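Local structure of naphthalene dioxygenase large subunit (Rhodococcus sp., 2B1X) at residues V47-E52 against F71-D76; V63-E68 against P194-I199. The protein is the large subunit of a Rieske non-heme iron oxygenase, carrying an Fe2/S2 cluster in one domain and a single iron in another. One frame throughout, in Å; residues are numbered along the deposited sequence.

Interaction 1 (V47-E52 against F71-D76); sequences VFLAHE and FIVCRD
A classic beta bulge presents Leu49 and Ala50 to Val73. Both bulge residues face Ile155 of the neighbouring strand 154-158, and both turn their side chains to the segment 71-76. Val73 meets them with its two branches. CG1 lies anti to the backbone N (chi1 177°) and reaches Ala50 CB at 4.2 Å. CG2 goes the other way, to Leu49 CD1 at 4.1 Å. These buried contacts are apolar, and Val73 also packs on Ile155. The touching parts of the two segments run in nearly the same direction but belong to different sheets of the Rieske domain. Strand 47-51 is, within this chain, an outer strand of an antiparallel three-stranded sheet. Strand 69-75 lies inside an antiparallel four-stranded one, between strands 60-66 and 81-85. The contact is therefore sheet against sheet. At its far end the character becomes polar. The Arg75 chain bends at chi3 (-55°), and its NH2 forms a long salt bridge of 3.9 Å with Glu52 OE2. The carboxylate and guanidinium planes are 48° apart and the approach rests on this one N-O pair, so it is not a two-pronged side-on pairing. Glu52 O lies at the guanidinium edge, in its plane, 3.5 Å from Arg75 NH2. Stronger bonds hold both groups from outside: Arg75 NE donates to Ile55 O, and Glu52 OE1 pairs with Ser150 OG.

Interaction 2 (V63-E68 against P194-I199); sequences VRYISE and PQRWVI
The backbones of Arg64 and Pro194 stay well apart, with 11.3 Å between their CA atoms, the shortest CA separation of the two segments. Long side chains and one water span the distance. Arg64 does not set out straight at the other segment. The bend at chi2 (-74°) turns its guanidinium to Pro194, which comes from the opposite direction. Pro194 CG lies over one face of that group, and Pro194 CD is 3.9 Å from Arg64 NH2. Arg196 reaches back from the other side. Its chain bends at chi3 (51°), and its NH2 comes to 3.9 Å from Tyr65 CE1. The planes of the ring and the guanidinium are 71° apart, and the two side chains cross at about a right angle. Strand 60-66 belongs to the Rieske domain. Strand 188-199 is, within this chain, an outermost strand of the large antiparallel sheet of the catalytic domain; a small subunit bonds to the backbone of Arg196 and Val198. The contact therefore joins the two domains within one chain. A water connects them further. It donates to Val63 O at 2.8 Å and accepts from Arg196 NH1 at 2.8 Å, lying in the guanidinium plane at its edge. The two arginines approach each other, with Arg64 NE 5.2 Å from Arg196 NH1. Carboxylates probably offset the two like charges: Glu54 forms a salt bridge with Arg64 NH2, and Glu335 forms one with Arg196 NE. Asp127 of a second small subunit takes both Arg196 NH2, in a salt bridge, and Tyr65 OH, in a hydrogen bond.

How the interactions relate
Interactions 1 and 2 have their centres 13 Å apart and touch. Strands 60-66 and 69-75 are antiparallel neighbours in one sheet, and Phe71 N lies 2.8 Å from Arg64 O, a probable hydrogen bond. Arg64 also ties the two contacts through its side chain: its NH1 is 3.0 Å from Leu49 O, again a probable hydrogen bond. Ala50 CB packs 3.6 Å from Arg64 NH1, and Leu49 CD2 3.6 Å from Tyr65 O. Strand 60-66 thus lies against both 47-51 and 69-75. None of the four segments supplies a ligand to either metal site. Cys88, His90, Cys108 and His111 lie around the Fe2/S2 cluster, while His216, His221 and Asp372 hold the iron.

Interaction 1 (V47-E52 against F71-D76)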
loop_
_atom_site.group_PDB
_atom_site.type_symbol
_atom_site.label_atom_id
_atom_site.label_comp_id
_atom_site.label_asym_id
_atom_site.label_seq_id
_atom_site.Cartn_x
_atom_site.Cartn_y
_atom_site.Cartn_z
ATOM N N VAL A 47 21.113 15.646 14.544
ATOM C CA VAL A 47 20.873 14.905 13.298
ATOM C C VAL A 47 21.403 15.699 12.087
ATOM O O VAL A 47 21.196 16.903 11.986
ATOM C CB VAL A 47 19.365 14.670 13.112
ATOM C CG1 VAL A 47 19.064 13.991 11.745
ATOM C CG2 VAL A 47 18.782 13.910 14.345
ATOM N N PHE A 48 22.128 15.018 11.195
ATOM C CA PHE A 48 22.701 15.674 10.035
ATOM C C PHE A 48 21.576 16.058 9.042
ATOM O O PHE A 48 20.667 15.250 8.751
ATOM C CB PHE A 48 23.728 14.757 9.351
ATOM C CG PHE A 48 24.246 15.310 8.046
ATOM C CD1 PHE A 48 25.223 16.294 8.026
ATOM C CD2 PHE A 48 23.725 14.856 6.840
ATOM C CE1 PHE A 48 25.685 16.830 6.806
ATOM C CE2 PHE A 48 24.146 15.378 5.634
ATOM C CZ PHE A 48 25.156 16.359 5.600
ATOM N N LEU A 49 21.660 17.284 8.524
ATOM C CA LEU A 49 20.659 17.816 7.594
ATOM C C LEU A 49 21.205 18.057 6.181
ATOM O O LEU A 49 20.587 17.679 5.183
ATOM C CB LEU A 49 20.161 19.157 8.110
ATOM C CG LEU A 49 19.528 19.112 9.517
ATOM C CD1 LEU A 49 19.220 20.494 10.035
ATOM C CD2 LEU A 49 18.279 18.278 9.468
ATOM N N ALA A 50 22.336 18.744 6.101
ATOM C CA ALA A 50 22.839 19.181 4.804
ATOM C C ALA A 50 24.292 19.528 4.899
ATOM O O ALA A 50 24.811 19.761 6.006
ATOM C CB ALA A 50 22.025 20.396 4.303
ATOM N N HIS A 51 24.964 19.559 3.747
ATOM C CA HIS A 51 26.312 20.126 3.689
ATOM C C HIS A 51 26.198 21.571 3.220
ATOM O O HIS A 51 25.357 21.890 2.367
ATOM C CB HIS A 51 27.223 19.311 2.752
ATOM C CG HIS A 51 28.693 19.589 2.921
ATOM N ND1 HIS A 51 29.344 20.598 2.235
ATOM C CD2 HIS A 51 29.642 18.973 3.672
ATOM C CE1 HIS A 51 30.622 20.604 2.570
ATOM N NE2 HIS A 51 30.830 19.624 3.434
ATOM N N GLU A 52 27.031 22.450 3.789
ATOM C CA GLU A 52 27.041 23.858 3.411
ATOM C C GLU A 52 27.269 24.102 1.918
ATOM O O GLU A 52 26.769 25.087 1.353
ATOM C CB GLU A 52 28.099 24.601 4.216
ATOM C CG GLU A 52 27.637 24.937 5.619
ATOM C CD GLU A 52 28.598 25.871 6.339
ATOM O OE1 GLU A 52 29.006 25.534 7.478
ATOM O OE2 GLU A 52 28.958 26.929 5.765
ATOM N N PHE A 71 12.146 20.488 7.342
ATOM C CA PHE A 71 12.807 21.766 7.567
ATOM C C PHE A 71 13.376 22.327 6.294
ATOM O O PHE A 71 13.964 21.588 5.502
ATOM C CB PHE A 71 13.928 21.635 8.618
ATOM C CG PHE A 71 13.419 21.366 9.988
ATOM C CD1 PHE A 71 13.200 20.049 10.421
ATOM C CD2 PHE A 71 13.098 22.432 10.842
ATOM C CE1 PHE A 71 12.683 19.793 11.711
ATOM C CE2 PHE A 71 12.580 22.192 12.133
ATOM C CZ PHE A 71 12.355 20.869 12.556
ATOM N N ILE A 72 13.191 23.631 6.079
ATOM C CA ILE A 72 13.957 24.334 5.042
ATOM C C ILE A 72 15.331 24.696 5.618
ATOM O O ILE A 72 15.427 25.346 6.674
ATOM C CB ILE A 72 13.217 25.645 4.612
ATOM C CG1 ILE A 72 11.864 25.330 3.979
ATOM C CG2 ILE A 72 14.042 26.443 3.652
ATOM C CD1 ILE A 72 10.922 26.551 4.029
ATOM N N VAL A 73 16.390 24.275 4.928
ATOM C CA VAL A 73 17.725 24.610 5.363
ATOM C C VAL A 73 18.268 25.529 4.288
ATOM O O VAL A 73 18.392 25.114 3.155
ATOM C CB VAL A 73 18.605 23.328 5.559
ATOM C CG1 VAL A 73 20.063 23.708 5.953
ATOM C CG2 VAL A 73 17.973 22.436 6.615
ATOM N N CYS A 74 18.537 26.782 4.628
ATOM C CA CYS A 74 18.855 27.767 3.596
ATOM C C CYS A 74 19.949 28.737 3.998
ATOM O O CYS A 74 20.292 28.852 5.173
ATOM C CB CYS A 74 17.597 28.523 3.160
ATOM S SG CYS A 74 16.818 29.547 4.437
ATOM N N ARG A 75 20.543 29.381 3.004
ATOM C CA ARG A 75 21.437 30.505 3.240
ATOM C C ARG A 75 20.590 31.731 2.955
ATOM O O ARG A 75 20.078 31.902 1.836
ATOM C CB ARG A 75 22.656 30.460 2.307
ATOM C CG ARG A 75 23.774 31.486 2.676
ATOM C CD ARG A 75 25.042 31.347 1.855
ATOM N NE ARG A 75 25.623 30.002 1.894
ATOM C CZ ARG A 75 26.535 29.572 2.771
ATOM N NH1 ARG A 75 26.991 30.358 3.727
ATOM N NH2 ARG A 75 26.987 28.339 2.686
ATOM N N ASP A 76 20.407 32.581 3.958
ATOM C CA ASP A 76 19.431 33.674 3.785
ATOM C C ASP A 76 20.045 34.878 3.070
ATOM O O ASP A 76 21.238 34.849 2.693
ATOM C CB ASP A 76 18.706 34.041 5.100
ATOM C CG ASP A 76 19.589 34.764 6.113
ATOM O OD1 ASP A 76 20.706 35.268 5.784
ATOM O OD2 ASP A 76 19.223 34.859 7.298
#

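Interaction 2 (V63-E68 against P194-I199)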
loop_
_atom_site.group_PDB
_atom_site.type_symbol
_atom_site.label_atom_id
_atom_site.label_comp_id
_atom_site.label_asym_id
_atom_site.label_seq_id
_atom_site.Cartn_x
_atom_site.Cartn_y
_atom_site.Cartn_z
ATOM N N VAL A 63 15.334 21.013 1.277
ATOM C CA VAL A 63 14.363 20.561 2.274
ATOM C C VAL A 63 14.793 19.207 2.882
ATOM O O VAL A 63 14.903 18.209 2.178
ATOM C CB VAL A 63 12.958 20.491 1.692
ATOM C CG1 VAL A 63 11.965 19.982 2.766
ATOM C CG2 VAL A 63 12.503 21.901 1.165
ATOM N N ARG A 64 14.981 19.178 4.196
ATOM C CA ARG A 64 15.552 18.030 4.893
ATOM C C ARG A 64 14.766 17.697 6.150
ATOM O O ARG A 64 13.806 18.423 6.472
ATOM C CB ARG A 64 17.042 18.261 5.150
ATOM C CG ARG A 64 17.817 18.475 3.858
ATOM C CD ARG A 64 18.035 17.168 3.034
ATOM N NE ARG A 64 18.476 17.427 1.672
ATOM C CZ ARG A 64 19.735 17.716 1.312
ATOM N NH1 ARG A 64 20.722 17.793 2.217
ATOM N NH2 ARG A 64 20.013 17.938 0.039
ATOM N N TYR A 65 15.135 16.626 6.862
ATOM C CA TYR A 65 14.240 16.072 7.894
ATOM C C TYR A 65 14.866 15.762 9.239
ATOM O O TYR A 65 16.056 15.411 9.315
ATOM C CB TYR A 65 13.625 14.744 7.400
ATOM C CG TYR A 65 12.826 14.911 6.178
ATOM C CD1 TYR A 65 13.419 15.008 4.933
ATOM C CD2 TYR A 65 11.434 15.039 6.271
ATOM C CE1 TYR A 65 12.636 15.202 3.768
ATOM C CE2 TYR A 65 10.667 15.187 5.145
ATOM C CZ TYR A 65 11.272 15.283 3.895
ATOM O OH TYR A 65 10.462 15.491 2.793
ATOM N N ILE A 66 14.054 15.849 10.280
ATOM C CA ILE A 66 14.260 15.042 11.472
ATOM C C ILE A 66 13.014 14.227 11.618
ATOM O O ILE A 66 11.936 14.759 11.931
ATOM C CB ILE A 66 14.593 15.888 12.739
ATOM C CG1 ILE A 66 15.842 16.769 12.461
ATOM C CG2 ILE A 66 14.819 14.972 13.921
ATOM C CD1 ILE A 66 16.299 17.695 13.606
ATOM N N SER A 67 13.154 12.927 11.346
ATOM C CA SER A 67 12.022 12.023 11.229
ATOM C C SER A 67 10.950 12.622 10.308
ATOM O O SER A 67 11.275 13.009 9.217
ATOM C CB SER A 67 11.491 11.592 12.607
ATOM O OG SER A 67 12.565 10.992 13.344
ATOM N N GLU A 68 9.695 12.688 10.739
ATOM C CA GLU A 68 8.631 13.214 9.903
ATOM C C GLU A 68 8.687 14.751 9.827
ATOM O O GLU A 68 7.949 15.367 9.034
ATOM C CB GLU A 68 7.235 12.781 10.455
ATOM C CG GLU A 68 6.892 11.286 10.359
ATOM C CD GLU A 68 7.535 10.444 11.447
ATOM O OE1 GLU A 68 8.026 10.983 12.453
ATOM O OE2 GLU A 68 7.560 9.209 11.295
ATOM N N PRO A 194 21.936 14.122 -3.250
ATOM C CA PRO A 194 21.979 12.744 -2.760
ATOM C C PRO A 194 21.064 11.831 -3.590
ATOM O O PRO A 194 20.025 12.274 -4.115
ATOM C CB PRO A 194 21.480 12.874 -1.331
ATOM C CG PRO A 194 20.571 14.119 -1.375
ATOM C CD PRO A 194 21.233 15.033 -2.314
ATOM N N GLN A 195 21.491 10.588 -3.773
ATOM C CA GLN A 195 20.558 9.533 -4.189
ATOM C C GLN A 195 19.647 9.298 -3.008
ATOM O O GLN A 195 20.131 9.160 -1.879
ATOM C CB GLN A 195 21.319 8.221 -4.443
ATOM C CG GLN A 195 22.348 8.239 -5.566
ATOM C CD GLN A 195 23.107 6.897 -5.639
ATOM O OE1 GLN A 195 22.995 6.073 -4.721
ATOM N NE2 GLN A 195 23.884 6.701 -6.681
ATOM N N ARG A 196 18.346 9.227 -3.260
ATOM C CA ARG A 196 17.356 8.917 -2.227
ATOM C C ARG A 196 16.456 7.762 -2.644
ATOM O O ARG A 196 15.821 7.792 -3.700
ATOM C CB ARG A 196 16.525 10.154 -1.929
ATOM C CG ARG A 196 17.385 11.330 -1.386
ATOM C CD ARG A 196 16.625 12.625 -1.225
ATOM N NE ARG A 196 15.380 12.457 -0.453
ATOM C CZ ARG A 196 14.520 13.440 -0.157
ATOM N NH1 ARG A 196 14.725 14.690 -0.589
ATOM N NH2 ARG A 196 13.418 13.163 0.543
ATOM N N TRP A 197 16.415 6.716 -1.839
ATOM C CA TRP A 197 15.557 5.575 -2.174
ATOM C C TRP A 197 15.138 4.907 -0.871
ATOM O O TRP A 197 15.767 5.155 0.175
ATOM C CB TRP A 197 16.261 4.604 -3.155
ATOM C CG TRP A 197 17.344 3.715 -2.537
ATOM C CD1 TRP A 197 17.223 2.386 -2.184
ATOM C CD2 TRP A 197 18.697 4.077 -2.226
ATOM N NE1 TRP A 197 18.412 1.913 -1.677
ATOM C CE2 TRP A 197 19.327 2.933 -1.671
ATOM C CE3 TRP A 197 19.436 5.257 -2.325
ATOM C CZ2 TRP A 197 20.674 2.931 -1.251
ATOM C CZ3 TRP A 197 20.791 5.248 -1.906
ATOM C CH2 TRP A 197 21.374 4.100 -1.385
ATOM N N VAL A 198 14.109 4.058 -0.952
ATOM C CA VAL A 198 13.484 3.407 0.207
ATOM C C VAL A 198 13.892 1.932 0.357
ATOM O O VAL A 198 13.821 1.170 -0.601
ATOM C CB VAL A 198 11.958 3.513 0.091
ATOM C CG1 VAL A 198 11.241 2.712 1.210
ATOM C CG2 VAL A 198 11.551 4.986 0.103
ATOM N N ILE A 199 14.337 1.544 1.555
ATOM C CA ILE A 199 14.728 0.161 1.831
ATOM C C ILE A 199 13.768 -0.275 2.945
ATOM O O ILE A 199 13.612 0.438 3.942
ATOM C CB ILE A 199 16.231 0.037 2.301
ATOM C CG1 ILE A 199 17.228 0.437 1.194
ATOM C CG2 ILE A 199 16.555 -1.418 2.701
ATOM C CD1 ILE A 199 18.722 0.379 1.690
HETATM O O HOH W 1 13.482 17.144 0.019
#